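Piwi domain-containing protein (Vanderwaltozyma polyspora, PDB 5THE) is the C-terminal lobe of a budding yeast Argonaute, which probably binds guide RNA and serves RNA-guided target cleavage. Local coordinates at residues 205-208 with 214-217. Numbering follows the deposited sequence.
Sequences YITD and LNSC. With nucleotides of chain B.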
loop_
_atom_site.group_PDB
_atom_site.type_symbol
_atom_site.label_atom_id
_atom_site.label_comp_id
_atom_site.label_asym_id
_atom_site.label_seq_id
_atom_site.Cartn_x
_atom_site.Cartn_y
_atom_site.Cartn_z
ATOM N N TYR A 205 7.914 15.718 -6.221
ATOM C CA TYR A 205 9.365 15.830 -6.204
ATOM C C TYR A 205 9.818 16.950 -5.280
ATOM O O TYR A 205 10.733 16.776 -4.475
ATOM C CB TYR A 205 9.863 16.070 -7.619
ATOM C CG TYR A 205 11.344 16.298 -7.739
ATOM C CD1 TYR A 205 12.224 15.228 -7.728
ATOM C CD2 TYR A 205 11.862 17.578 -7.902
ATOM C CE1 TYR A 205 13.582 15.421 -7.866
ATOM C CE2 TYR A 205 13.224 17.785 -8.035
ATOM C CZ TYR A 205 14.077 16.696 -8.015
ATOM O OH TYR A 205 15.433 16.867 -8.147
ATOM N N ILE A 206 9.178 18.111 -5.384
ATOM C CA ILE A 206 9.528 19.230 -4.525
ATOM C C ILE A 206 9.097 18.963 -3.094
ATOM O O ILE A 206 9.879 19.123 -2.150
ATOM C CB ILE A 206 8.889 20.516 -5.063
ATOM C CG1 ILE A 206 9.537 20.911 -6.395
ATOM C CG2 ILE A 206 8.999 21.624 -4.053
ATOM C CD1 ILE A 206 8.678 21.902 -7.187
ATOM N N THR A 207 7.842 18.555 -2.910
ATOM C CA THR A 207 7.270 18.584 -1.572
ATOM C C THR A 207 7.640 17.343 -0.766
ATOM O O THR A 207 7.983 17.463 0.417
ATOM C CB THR A 207 5.760 18.758 -1.669
ATOM O OG1 THR A 207 5.486 19.801 -2.616
ATOM C CG2 THR A 207 5.188 19.153 -0.316
ATOM N N ASP A 208 7.571 16.150 -1.373
ATOM C CA ASP A 208 8.043 14.951 -0.677
ATOM C C ASP A 208 9.563 14.935 -0.617
ATOM O O ASP A 208 10.166 14.882 0.461
ATOM C CB ASP A 208 7.581 13.663 -1.373
ATOM C CG ASP A 208 6.075 13.465 -1.396
ATOM O OD1 ASP A 208 5.319 14.137 -0.649
ATOM O OD2 ASP A 208 5.656 12.586 -2.187
ATOM N N LEU A 214 4.469 17.183 4.556
ATOM C CA LEU A 214 3.251 16.407 4.355
ATOM C C LEU A 214 2.316 17.139 3.400
ATOM O O LEU A 214 2.076 18.339 3.546
ATOM C CB LEU A 214 2.552 16.170 5.696
ATOM C CG LEU A 214 3.286 15.312 6.728
ATOM C CD1 LEU A 214 2.337 15.026 7.880
ATOM C CD2 LEU A 214 3.802 13.997 6.107
ATOM N N ASN A 215 1.769 16.412 2.429
ATOM C CA ASN A 215 0.894 17.051 1.462
ATOM C C ASN A 215 0.026 15.998 0.796
ATOM O O ASN A 215 0.436 14.848 0.638
ATOM C CB ASN A 215 1.697 17.813 0.388
ATOM C CG ASN A 215 2.458 16.878 -0.547
ATOM O OD1 ASN A 215 2.048 16.653 -1.692
ATOM N ND2 ASN A 215 3.560 16.306 -0.054
ATOM N N SER A 216 -1.160 16.422 0.374
ATOM C CA SER A 216 -2.011 15.644 -0.508
ATOM C C SER A 216 -2.467 16.532 -1.656
ATOM O O SER A 216 -2.598 17.752 -1.512
ATOM C CB SER A 216 -3.252 15.079 0.224
ATOM O OG SER A 216 -2.884 14.297 1.349
ATOM N N CYS A 217 -2.710 15.907 -2.794
ATOM C CA CYS A 217 -3.302 16.583 -3.931
ATOM C C CYS A 217 -4.767 16.217 -4.073
ATOM O O CYS A 217 -5.206 15.118 -3.734
ATOM C CB CYS A 217 -2.586 16.225 -5.230
ATOM S SG CYS A 217 -0.912 16.790 -5.226
ATOM O OP3 U B 1 -1.090 11.330 -3.946
ATOM P P U B 1 -2.090 12.329 -3.524
ATOM O OP1 U B 1 -1.402 13.498 -2.924
ATOM O OP2 U B 1 -3.133 11.667 -2.723
ATOM O "O5'" U B 1 -2.774 12.893 -4.830
ATOM C "C5'" U B 1 -3.833 12.198 -5.473
ATOM C "C4'" U B 1 -4.577 13.150 -6.360
ATOM O "O4'" U B 1 -3.686 13.631 -7.410
ATOM C "C3'" U B 1 -5.808 12.584 -7.052
ATOM O "O3'" U B 1 -6.844 13.565 -7.022
ATOM C "C2'" U B 1 -5.331 12.347 -8.487
ATOM O "O2'" U B 1 -6.348 12.404 -9.463
ATOM C "C1'" U B 1 -4.307 13.468 -8.673
ATOM N N1 U B 1 -3.265 13.148 -9.670
ATOM C C2 U B 1 -3.106 13.998 -10.736
ATOM O O2 U B 1 -3.775 15.003 -10.850
ATOM N N3 U B 1 -2.137 13.647 -11.648
ATOM C C4 U B 1 -1.320 12.533 -11.586
ATOM O O4 U B 1 -0.480 12.345 -12.472
ATOM C C5 U B 1 -1.551 11.684 -10.457
ATOM C C6 U B 1 -2.497 12.010 -9.567
#
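Thr207 and Asp208, late in helix 197-210, meet Asn215 where the chain returns into strand 215-219, joining helix to second strand within the beta-alpha-beta unit of strand 185-191, helix 197-210 and strand 215-219. The contact illustrates how one buried amide can tie two elements together. The tight part surrounds ND2 of Asn215: methyl CG2 of Thr207 lies 3.3 Å from that ND2, while OD1 of Asp208 accepts its hydrogen bond at 2.9 Å. ND2 reaches OD1 nearly in line with its C-O bond, though the N-H points somewhat off (147°); OD1 sits close to the amide plane, the carboxylate turned 43° from it. Ala213 O also accepts from ND2, and Lys204 NZ binds OD1 of Asn215, which should fix the amide's rotation. Thr207 sets OG1 beside its own backbone N (chi1 -46°), turning methyl to the amide and hydroxyl to Tyr189 OH; Arg501 forms a salt bridge with OD2 of Asp208. The looser side lies around partly exposed Leu214, whose CD2 stays 6.9 Å from OD1 of Asp208. Farther along the strand, consistent with the guide 5'-end pocket of Argonaute MID domains, Cys217 N donates to 5'-phosphate OP1 of nucleotide U1 of chain B at 2.7 Å.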